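Local coordinates for protein rhodopsin (Todarodes pacificus, PDB 2Z73) that captures light through 11-cis-retinal, whose isomerisation to the all-trans form switches on G-protein signalling to phospholipase C in the squid eye, at residues A[26-31]-A[97-102]; A[121-126]-A[214-219]; A[169-172]-A[176-179]; A[315-320]-A[335-340]. One frame throughout, in Å; residues are numbered along the deposited sequence.

Contact 1 (A[26-31]-A[97-102]); sequences FDQVPD and FLKKWI
K99 meets the chain at 26-31 at two levels, with the root of its side chain beside Q28 and its ammonium group at D31. Its backbone adopts positive phi (59°) in a Schellman motif, a common way of ending an alpha-helix, which here closes helix 91-97. The root contact is loose: K99 CB lies 4.1 Å from Q28 NE2, and the two side chains run across each other at about a right angle. Q28 is extended, CG anti to the backbone N (chi1 180°), which carries its amide across to K99; the polar hold on NE2 comes from the hydroxyl of Y34. Farther out, bends at chi2 and chi3 turn the lysine chain toward D31, and K99 NZ forms a salt bridge of 3.1 Å with D31 OD1. The ammonium comes from above the carboxylate, 48° out of its plane. D31 follows the N-cap P30 and begins helix 31-61, where a negative charge suits the helix dipole. With an alanine here, the K99 ammonium would probably lose its charged mate and be left free to turn. Next along, K100 sends NZ to the carbonyl of Y13, and W101 O accepts from N14 ND2, while the W101 indole stacks edge-to-face with Y111 of helix 104-138. The N-terminal segment before helix 31-61 thus packs on the first extracellular loop of the seven-helix receptor.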
# COMPACT_ATOMS: atom_id res chain seq x y z
N PHE A 26 -23.47 16.76 -15.63
CA PHE A 26 -22.40 16.81 -16.62
C PHE A 26 -22.72 16.08 -17.90
O PHE A 26 -23.60 15.23 -17.94
CB PHE A 26 -21.12 16.25 -16.02
CG PHE A 26 -20.68 16.96 -14.78
CD1 PHE A 26 -20.03 18.19 -14.85
CD2 PHE A 26 -20.94 16.41 -13.52
CE1 PHE A 26 -19.66 18.87 -13.69
CE2 PHE A 26 -20.56 17.09 -12.36
CZ PHE A 26 -19.92 18.32 -12.45
N ASP A 27 -22.01 16.46 -18.96
CA ASP A 27 -22.18 15.83 -20.25
C ASP A 27 -21.39 14.54 -20.16
O ASP A 27 -20.49 14.41 -19.33
CB ASP A 27 -21.59 16.68 -21.38
CG ASP A 27 -22.43 17.91 -21.68
OD1 ASP A 27 -23.67 17.85 -21.55
OD2 ASP A 27 -21.84 18.93 -22.08
N GLN A 28 -21.72 13.59 -21.02
CA GLN A 28 -21.02 12.32 -20.99
C GLN A 28 -19.69 12.41 -21.71
O GLN A 28 -19.63 12.80 -22.88
CB GLN A 28 -21.88 11.24 -21.62
CG GLN A 28 -21.21 9.90 -21.64
CD GLN A 28 -22.15 8.82 -22.11
OE1 GLN A 28 -22.88 9.00 -23.08
NE2 GLN A 28 -22.13 7.68 -21.43
N VAL A 29 -18.62 12.04 -21.01
CA VAL A 29 -17.28 12.05 -21.58
C VAL A 29 -17.27 11.20 -22.83
O VAL A 29 -18.10 10.31 -23.00
CB VAL A 29 -16.25 11.51 -20.56
CG1 VAL A 29 -16.31 12.33 -19.28
CG2 VAL A 29 -16.52 10.02 -20.27
N PRO A 30 -16.33 11.45 -23.74
CA PRO A 30 -16.20 10.72 -25.01
C PRO A 30 -15.92 9.22 -24.85
O PRO A 30 -15.37 8.78 -23.84
CB PRO A 30 -15.04 11.44 -25.70
CG PRO A 30 -15.07 12.81 -25.10
CD PRO A 30 -15.32 12.52 -23.66
N ASP A 31 -16.29 8.44 -25.86
CA ASP A 31 -16.07 7.00 -25.84
C ASP A 31 -14.61 6.66 -25.55
O ASP A 31 -14.31 5.82 -24.70
CB ASP A 31 -16.45 6.39 -27.19
CG ASP A 31 -17.93 6.50 -27.49
OD1 ASP A 31 -18.67 7.07 -26.67
OD2 ASP A 31 -18.35 6.01 -28.56
N PHE A 97 -16.13 -0.24 -20.83
CA PHE A 97 -16.43 -0.61 -22.21
C PHE A 97 -17.89 -0.56 -22.60
O PHE A 97 -18.21 -0.62 -23.78
CB PHE A 97 -15.88 -2.00 -22.54
CG PHE A 97 -14.39 -2.09 -22.41
CD1 PHE A 97 -13.58 -1.01 -22.74
CD2 PHE A 97 -13.80 -3.27 -21.97
CE1 PHE A 97 -12.19 -1.10 -22.62
CE2 PHE A 97 -12.42 -3.37 -21.84
CZ PHE A 97 -11.62 -2.28 -22.17
N LEU A 98 -18.78 -0.47 -21.62
CA LEU A 98 -20.22 -0.41 -21.88
C LEU A 98 -20.72 0.97 -21.49
O LEU A 98 -21.91 1.29 -21.64
CB LEU A 98 -20.98 -1.46 -21.06
CG LEU A 98 -20.70 -2.92 -21.38
CD1 LEU A 98 -21.37 -3.79 -20.32
CD2 LEU A 98 -21.21 -3.25 -22.79
N LYS A 99 -19.81 1.77 -20.96
CA LYS A 99 -20.13 3.12 -20.52
C LYS A 99 -21.22 3.08 -19.46
O LYS A 99 -22.06 3.97 -19.40
CB LYS A 99 -20.56 3.95 -21.73
CG LYS A 99 -19.43 4.10 -22.75
CD LYS A 99 -19.90 4.05 -24.19
CE LYS A 99 -20.67 5.28 -24.57
NZ LYS A 99 -21.03 5.23 -26.01
N LYS A 100 -21.21 2.04 -18.62
CA LYS A 100 -22.20 1.89 -17.56
C LYS A 100 -21.87 0.76 -16.58
O LYS A 100 -21.31 -0.26 -16.98
CB LYS A 100 -23.57 1.63 -18.18
CG LYS A 100 -24.68 1.47 -17.17
CD LYS A 100 -26.06 1.59 -17.82
CE LYS A 100 -26.22 2.93 -18.52
NZ LYS A 100 -25.91 4.07 -17.61
N TRP A 101 -22.22 0.94 -15.31
CA TRP A 101 -22.00 -0.07 -14.29
C TRP A 101 -23.18 -1.03 -14.31
O TRP A 101 -24.27 -0.72 -13.82
CB TRP A 101 -21.88 0.56 -12.89
CG TRP A 101 -21.77 -0.46 -11.77
CD1 TRP A 101 -22.80 -1.09 -11.13
CD2 TRP A 101 -20.57 -0.97 -11.18
NE1 TRP A 101 -22.32 -1.95 -10.18
CE2 TRP A 101 -20.95 -1.90 -10.19
CE3 TRP A 101 -19.20 -0.73 -11.39
CZ2 TRP A 101 -20.01 -2.60 -9.40
CZ3 TRP A 101 -18.26 -1.43 -10.60
CH2 TRP A 101 -18.68 -2.35 -9.63
N ILE A 102 -22.96 -2.20 -14.89
CA ILE A 102 -24.00 -3.22 -15.04
C ILE A 102 -23.99 -4.32 -13.99
O ILE A 102 -24.64 -5.34 -14.19
CB ILE A 102 -23.85 -3.94 -16.39
CG1 ILE A 102 -22.47 -4.63 -16.43
CG2 ILE A 102 -24.02 -2.96 -17.53
CD1 ILE A 102 -22.29 -5.65 -17.54

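Contact 2 (A[121-126]-A[214-219]); sequences MSIMTM and LIIFFC
Apolar helix-to-helix packing joins I123 and M124 to I216 and I215 in the buried middle of the receptor, where transmembrane helix 3 (104-138) passes transmembrane helix 5 (195-224). The helices are not pressed together here: the nearest CA atoms, those of M124 and I215, are 8.7 Å apart, and long side chains bridge the interval. M124 shows how. Its CB leaves the backbone away from the partner helix, but with CG anti to the backbone N (chi1 -167°) and a bend at chi2 (47°) the thioether swings back, bringing SD to 4.2 Å from CD1 of I215. The unbranched, flexible chain of methionine suits such a detour, which a beta-branched side chain would probably make less easily. The CB of I216 is directed toward helix 104-138, and its CD1 methyl lies 4.5 Å from both CG2 and the carbonyl O of I123. This is the seven-helix bundle of the class A receptors, with helix 3 running through its middle; the side chain of I123 is about 5 Å from the retinal, while M124 also packs on W162 of helix 149-167 and M126 on V267 and F270 of helix 246-286. Polar groups are handled on other sides of helix 3. The hydroxyl of T125 turns back to give a bond of 2.6 Å from OG1 to the carbonyl O of M121, from above the carbonyl plane; the same oxygen also takes the helical bond from T125 N, so two donors grip it. S122 OG is hydrogen-bonded to D80 and S79.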
# COMPACT_ATOMS: atom_id res chain seq x y z
N MET A 121 -5.71 -0.97 4.71
CA MET A 121 -4.83 -2.06 5.11
C MET A 121 -3.41 -1.89 4.61
O MET A 121 -2.47 -2.22 5.32
CB MET A 121 -5.38 -3.40 4.63
CG MET A 121 -4.76 -4.59 5.34
SD MET A 121 -5.73 -6.12 5.18
CE MET A 121 -4.77 -7.02 4.01
N SER A 122 -3.24 -1.38 3.39
CA SER A 122 -1.89 -1.20 2.89
C SER A 122 -1.05 -0.21 3.71
O SER A 122 0.14 -0.47 3.95
CB SER A 122 -1.93 -0.82 1.42
OG SER A 122 -2.24 -1.96 0.64
N ILE A 123 -1.63 0.89 4.16
CA ILE A 123 -0.88 1.86 4.97
C ILE A 123 -0.69 1.36 6.39
O ILE A 123 0.39 1.53 6.97
CB ILE A 123 -1.58 3.23 5.07
CG1 ILE A 123 -2.99 3.14 4.50
CG2 ILE A 123 -0.72 4.29 4.40
CD1 ILE A 123 -3.84 4.35 4.79
N MET A 124 -1.72 0.75 6.96
CA MET A 124 -1.58 0.25 8.33
C MET A 124 -0.56 -0.88 8.37
O MET A 124 0.16 -1.05 9.37
CB MET A 124 -2.93 -0.23 8.87
CG MET A 124 -2.91 -0.46 10.36
SD MET A 124 -2.15 0.91 11.28
CE MET A 124 -3.52 2.01 11.47
N THR A 125 -0.49 -1.66 7.30
CA THR A 125 0.48 -2.75 7.25
C THR A 125 1.83 -2.06 7.21
O THR A 125 2.75 -2.47 7.90
CB THR A 125 0.33 -3.63 5.99
OG1 THR A 125 -0.95 -4.27 6.00
CG2 THR A 125 1.41 -4.70 5.96
N MET A 126 1.94 -1.02 6.38
CA MET A 126 3.19 -0.29 6.29
C MET A 126 3.53 0.25 7.68
O MET A 126 4.69 0.26 8.08
CB MET A 126 3.09 0.85 5.26
CG MET A 126 3.19 0.37 3.82
SD MET A 126 3.10 1.69 2.58
CE MET A 126 1.98 0.98 1.36
N LEU A 214 0.76 8.84 11.43
CA LEU A 214 1.44 9.24 12.65
C LEU A 214 2.41 8.16 13.10
O LEU A 214 3.55 8.44 13.46
CB LEU A 214 0.41 9.52 13.75
CG LEU A 214 -0.48 10.74 13.52
CD1 LEU A 214 -1.58 10.80 14.58
CD2 LEU A 214 0.37 12.01 13.57
N ILE A 215 1.95 6.91 13.07
CA ILE A 215 2.81 5.79 13.44
C ILE A 215 4.03 5.81 12.53
O ILE A 215 5.16 5.70 12.98
CB ILE A 215 2.06 4.46 13.28
CG1 ILE A 215 0.88 4.40 14.25
CG2 ILE A 215 2.99 3.31 13.56
CD1 ILE A 215 0.05 3.14 14.13
N ILE A 216 3.79 5.96 11.23
CA ILE A 216 4.88 6.00 10.26
C ILE A 216 5.90 7.07 10.66
O ILE A 216 7.02 6.75 11.03
CB ILE A 216 4.34 6.29 8.84
CG1 ILE A 216 3.59 5.06 8.32
CG2 ILE A 216 5.48 6.64 7.91
CD1 ILE A 216 2.69 5.34 7.14
N PHE A 217 5.50 8.34 10.59
CA PHE A 217 6.38 9.46 10.94
C PHE A 217 7.06 9.29 12.29
O PHE A 217 8.26 9.56 12.43
CB PHE A 217 5.61 10.80 10.91
CG PHE A 217 6.37 11.96 11.53
CD1 PHE A 217 6.29 12.21 12.89
CD2 PHE A 217 7.16 12.79 10.74
CE1 PHE A 217 6.99 13.27 13.47
CE2 PHE A 217 7.86 13.85 11.32
CZ PHE A 217 7.77 14.09 12.69
N PHE A 218 6.30 8.86 13.29
CA PHE A 218 6.83 8.66 14.64
C PHE A 218 7.93 7.60 14.64
O PHE A 218 8.83 7.65 15.47
CB PHE A 218 5.71 8.24 15.60
CG PHE A 218 6.20 7.82 16.96
CD1 PHE A 218 6.69 6.54 17.18
CD2 PHE A 218 6.16 8.72 18.03
CE1 PHE A 218 7.13 6.15 18.44
CE2 PHE A 218 6.60 8.34 19.29
CZ PHE A 218 7.09 7.06 19.50
N CYS A 219 7.84 6.65 13.72
CA CYS A 219 8.83 5.58 13.62
C CYS A 219 10.02 5.98 12.77
O CYS A 219 11.17 5.73 13.15
CB CYS A 219 8.19 4.32 13.03
SG CYS A 219 7.17 3.37 14.19

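Contact 3 (A[169-172]-A[176-179]); sequences GPIF and AYTL
P170 lies over one face of the Y177 ring, in a CH-pi contact with CG 4.3 Å from the ring centroid and 25° off its normal. The proline ring is set at a slant to the tyrosine, and its CB comes closer to the rim, 3.4 Å from Y177 CD2. The same CB is 3.3 Å from the backbone N of A176, so the compact proline ring packs on the backbone as well as on the tyrosine. I171 adds a lighter touch, its CD1 methyl 4.2 Å from Y177 CD2 in an oblique approach. Y177 CG stands anti to its own carbonyl carbon (chi1 -79°), and this turns the ring back along the chain toward P170. Farther out, Y177 OH is hydrogen-bonded to the carbonyl O of A167, near the end of helix 149-167, which fixes the far end of the ring. The 3-10 turn carrying P170 is closed by a bond of 2.7 Å from F172 N to G169 O, and M204 of helix 195-224 packs against both P170 and Y177. F113 and F188 also flank the tyrosine, which touches the retinal. A leucine in its place would probably cost P170 its aromatic face and leave the A167 carbonyl without its hydroxyl partner. Beyond the ring, T178 pairs by backbone hydrogen bonds with S187, forming the two-stranded antiparallel sheet of the second extracellular loop, the lid over the retinal pocket that is characteristic of rhodopsins.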
# COMPACT_ATOMS: atom_id res chain seq x y z
N GLY A 169 -18.30 1.15 7.74
CA GLY A 169 -19.33 2.10 8.08
C GLY A 169 -20.44 2.17 7.04
O GLY A 169 -21.58 1.82 7.32
N PRO A 170 -20.12 2.61 5.81
CA PRO A 170 -21.12 2.72 4.75
C PRO A 170 -21.93 1.44 4.52
O PRO A 170 -23.03 1.49 3.96
CB PRO A 170 -20.27 3.09 3.54
CG PRO A 170 -19.21 3.93 4.15
CD PRO A 170 -18.82 3.08 5.34
N ILE A 171 -21.39 0.30 4.94
CA ILE A 171 -22.10 -0.95 4.77
C ILE A 171 -23.33 -0.96 5.68
O ILE A 171 -24.33 -1.61 5.38
CB ILE A 171 -21.21 -2.16 5.10
CG1 ILE A 171 -20.07 -2.26 4.08
CG2 ILE A 171 -22.03 -3.45 5.14
CD1 ILE A 171 -20.54 -2.45 2.65
N PHE A 172 -23.25 -0.22 6.78
CA PHE A 172 -24.36 -0.18 7.72
C PHE A 172 -25.10 1.14 7.79
O PHE A 172 -25.85 1.38 8.74
CB PHE A 172 -23.86 -0.58 9.11
CG PHE A 172 -23.51 -2.04 9.21
CD1 PHE A 172 -24.43 -3.01 8.85
CD2 PHE A 172 -22.26 -2.43 9.67
CE1 PHE A 172 -24.12 -4.37 8.93
CE2 PHE A 172 -21.93 -3.78 9.77
CZ PHE A 172 -22.86 -4.75 9.40
N ALA A 176 -21.82 5.83 2.72
CA ALA A 176 -22.33 5.07 1.61
C ALA A 176 -21.30 4.83 0.53
O ALA A 176 -20.32 5.58 0.38
CB ALA A 176 -23.55 5.74 1.03
N TYR A 177 -21.53 3.77 -0.24
CA TYR A 177 -20.67 3.40 -1.34
C TYR A 177 -21.53 3.49 -2.59
O TYR A 177 -22.50 2.76 -2.75
CB TYR A 177 -20.15 1.99 -1.15
CG TYR A 177 -18.99 1.91 -0.18
CD1 TYR A 177 -17.80 2.58 -0.46
CD2 TYR A 177 -19.07 1.15 0.99
CE1 TYR A 177 -16.71 2.50 0.40
CE2 TYR A 177 -17.97 1.06 1.86
CZ TYR A 177 -16.79 1.74 1.55
OH TYR A 177 -15.68 1.64 2.35
N THR A 178 -21.18 4.40 -3.48
CA THR A 178 -21.96 4.57 -4.69
C THR A 178 -21.05 4.93 -5.85
O THR A 178 -19.83 4.91 -5.71
CB THR A 178 -23.03 5.68 -4.47
OG1 THR A 178 -23.71 5.95 -5.69
CG2 THR A 178 -22.39 6.94 -3.94
N LEU A 179 -21.65 5.24 -7.00
CA LEU A 179 -20.87 5.60 -8.18
C LEU A 179 -20.25 7.00 -8.07
O LEU A 179 -20.73 7.85 -7.31
CB LEU A 179 -21.77 5.53 -9.41
CG LEU A 179 -22.54 4.22 -9.59
CD1 LEU A 179 -23.83 4.50 -10.38
CD2 LEU A 179 -21.68 3.16 -10.28

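Contact 4 (A[315-320]-A[335-340]); sequences YSVSHP and TCCQFD. With PLM (palmitic acid), chain F.
The F339 ring meets the carbonyl O of P320 obliquely, CE1 lying 4.0 Å from that oxygen. With CG anti to its backbone N (chi1 176°), the phenylalanine reaches back to helix 320-329, where the ring packs on R323, E324 and S327, probably on their aliphatic parts. The other flat group is the thioester of C337: its SG is bonded to C1 of a palmitoyl group at 1.8 Å. Over one face of this group sits the V317 CG1 methyl, 3.1 Å from the palmitoyl carbonyl O2. S316 OG comes to the same oxygen from another direction, not over that face, and is 2.6 Å from it, although the carbonyl of M313 also lies within reach of that hydroxyl. The small serine probably helps the acyl head come close to transmembrane helix 7, and its own carbonyl O shares the R323 guanidinium with that of C337. V317 CG1 also packs on C337 SG at 4.4 Å. Palmitoylation turns a cysteine into a membrane-seeking group, so the chemistry here is consistent with the loop after helix 320-329 being held at the cytoplasmic face of the membrane by its lipid, while carbonyl-to-arginine bonds tie it to the protein.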
# COMPACT_ATOMS: atom_id res chain seq x y z
N TYR A 315 10.20 -3.36 -5.13
CA TYR A 315 10.98 -4.45 -4.54
C TYR A 315 11.96 -5.04 -5.55
O TYR A 315 13.12 -5.27 -5.24
CB TYR A 315 10.06 -5.59 -4.10
CG TYR A 315 9.06 -5.26 -3.02
CD1 TYR A 315 7.77 -5.81 -3.05
CD2 TYR A 315 9.41 -4.48 -1.92
CE1 TYR A 315 6.86 -5.60 -2.02
CE2 TYR A 315 8.50 -4.26 -0.88
CZ TYR A 315 7.23 -4.82 -0.94
OH TYR A 315 6.35 -4.62 0.08
N SER A 316 11.47 -5.29 -6.76
CA SER A 316 12.29 -5.90 -7.81
C SER A 316 13.54 -5.13 -8.22
O SER A 316 14.45 -5.71 -8.82
CB SER A 316 11.44 -6.20 -9.04
OG SER A 316 11.12 -5.02 -9.75
N VAL A 317 13.58 -3.84 -7.92
CA VAL A 317 14.75 -3.03 -8.29
C VAL A 317 15.61 -2.62 -7.11
O VAL A 317 16.67 -2.02 -7.30
CB VAL A 317 14.34 -1.72 -9.02
CG1 VAL A 317 13.58 -2.05 -10.28
CG2 VAL A 317 13.50 -0.86 -8.10
N SER A 318 15.17 -2.93 -5.89
CA SER A 318 15.94 -2.53 -4.70
C SER A 318 16.02 -3.56 -3.60
O SER A 318 16.74 -3.36 -2.62
CB SER A 318 15.33 -1.26 -4.11
OG SER A 318 14.05 -1.55 -3.59
N HIS A 319 15.30 -4.66 -3.73
CA HIS A 319 15.34 -5.67 -2.68
C HIS A 319 16.24 -6.84 -3.09
O HIS A 319 15.85 -7.67 -3.91
CB HIS A 319 13.93 -6.17 -2.39
CG HIS A 319 13.80 -6.87 -1.08
ND1 HIS A 319 14.50 -8.01 -0.78
CD2 HIS A 319 13.08 -6.56 0.02
CE1 HIS A 319 14.22 -8.39 0.45
NE2 HIS A 319 13.36 -7.53 0.96
N PRO A 320 17.46 -6.92 -2.52
CA PRO A 320 18.44 -7.97 -2.81
C PRO A 320 17.96 -9.42 -2.69
O PRO A 320 17.92 -10.13 -3.70
CB PRO A 320 19.58 -7.65 -1.85
CG PRO A 320 18.88 -7.03 -0.69
CD PRO A 320 17.89 -6.11 -1.37
N THR A 335 15.20 -8.85 -16.36
CA THR A 335 15.98 -8.53 -17.54
C THR A 335 16.64 -7.17 -17.42
O THR A 335 17.85 -7.06 -17.25
CB THR A 335 15.11 -8.53 -18.81
OG1 THR A 335 13.87 -7.88 -18.52
CG2 THR A 335 14.86 -9.94 -19.29
N CYS A 336 15.82 -6.12 -17.49
CA CYS A 336 16.32 -4.76 -17.41
C CYS A 336 16.89 -4.43 -16.03
O CYS A 336 17.45 -3.36 -15.82
CB CYS A 336 15.18 -3.79 -17.73
SG CYS A 336 14.18 -4.29 -19.14
N CYS A 337 16.76 -5.37 -15.10
CA CYS A 337 17.23 -5.17 -13.73
C CYS A 337 18.10 -6.35 -13.29
O CYS A 337 17.98 -6.83 -12.17
CB CYS A 337 16.02 -5.05 -12.81
SG CYS A 337 14.53 -4.58 -13.74
N GLN A 338 18.98 -6.79 -14.18
CA GLN A 338 19.86 -7.92 -13.93
C GLN A 338 20.43 -8.04 -12.52
O GLN A 338 20.95 -7.09 -11.94
CB GLN A 338 21.01 -7.91 -14.94
CG GLN A 338 21.20 -9.26 -15.61
CD GLN A 338 19.94 -9.71 -16.32
OE1 GLN A 338 19.55 -9.15 -17.35
NE2 GLN A 338 19.27 -10.73 -15.78
N PHE A 339 20.33 -9.25 -11.97
CA PHE A 339 20.81 -9.54 -10.63
C PHE A 339 22.29 -9.95 -10.62
O PHE A 339 22.82 -10.45 -11.61
CB PHE A 339 19.98 -10.66 -10.00
CG PHE A 339 20.48 -11.09 -8.65
CD1 PHE A 339 20.38 -10.24 -7.55
CD2 PHE A 339 21.08 -12.34 -8.48
CE1 PHE A 339 20.87 -10.62 -6.31
CE2 PHE A 339 21.57 -12.73 -7.24
CZ PHE A 339 21.47 -11.87 -6.15
N ASP A 340 22.93 -9.73 -9.48
CA ASP A 340 24.33 -10.08 -9.29
C ASP A 340 24.58 -10.53 -7.86
O ASP A 340 23.90 -10.09 -6.94
CB ASP A 340 25.23 -8.89 -9.58
CG ASP A 340 26.66 -9.16 -9.20
OD1 ASP A 340 27.30 -10.00 -9.87
OD2 ASP A 340 27.15 -8.55 -8.22
C1 PLM F . 12.95 -4.37 -12.91
O2 PLM F . 12.82 -4.69 -11.74
C2 PLM F . 11.71 -3.96 -13.72
C3 PLM F . 10.61 -5.03 -13.75
C4 PLM F . 9.62 -4.73 -14.86
C5 PLM F . 8.28 -4.34 -14.31
C6 PLM F . 7.33 -4.05 -15.44
C7 PLM F . 6.96 -2.58 -15.46
C8 PLM F . 5.99 -2.23 -16.59
C9 PLM F . 5.11 -1.05 -16.22
CA PLM F . 5.11 0.01 -17.29
CB PLM F . 4.67 1.33 -16.72
CC PLM F . 4.15 2.26 -17.80
CD PLM F . 3.71 3.58 -17.20
CE PLM F . 4.46 4.72 -17.84
CF PLM F . 5.38 5.43 -16.85
CG PLM F . 6.14 6.59 -17.50

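In the fold
Contact 2 is the buried one, with helix against helix in the transmembrane core and only apolar side chains across it; the others involve loops or turns. Contact 1 lies on the extracellular surface and depends on charge. Contact 3, partly buried beside the retinal, uses a proline and an aromatic ring, and its W101-L179 packing with contact 1 joins the extracellular loops. Contact 4 stands on the opposite side of the chain's centre from contact 3, at the cytoplasmic end, where a covalent lipid enters the chemistry. Helices 104-138 and 195-224, paired in contact 2, also supply F113 and M204 around contact 3.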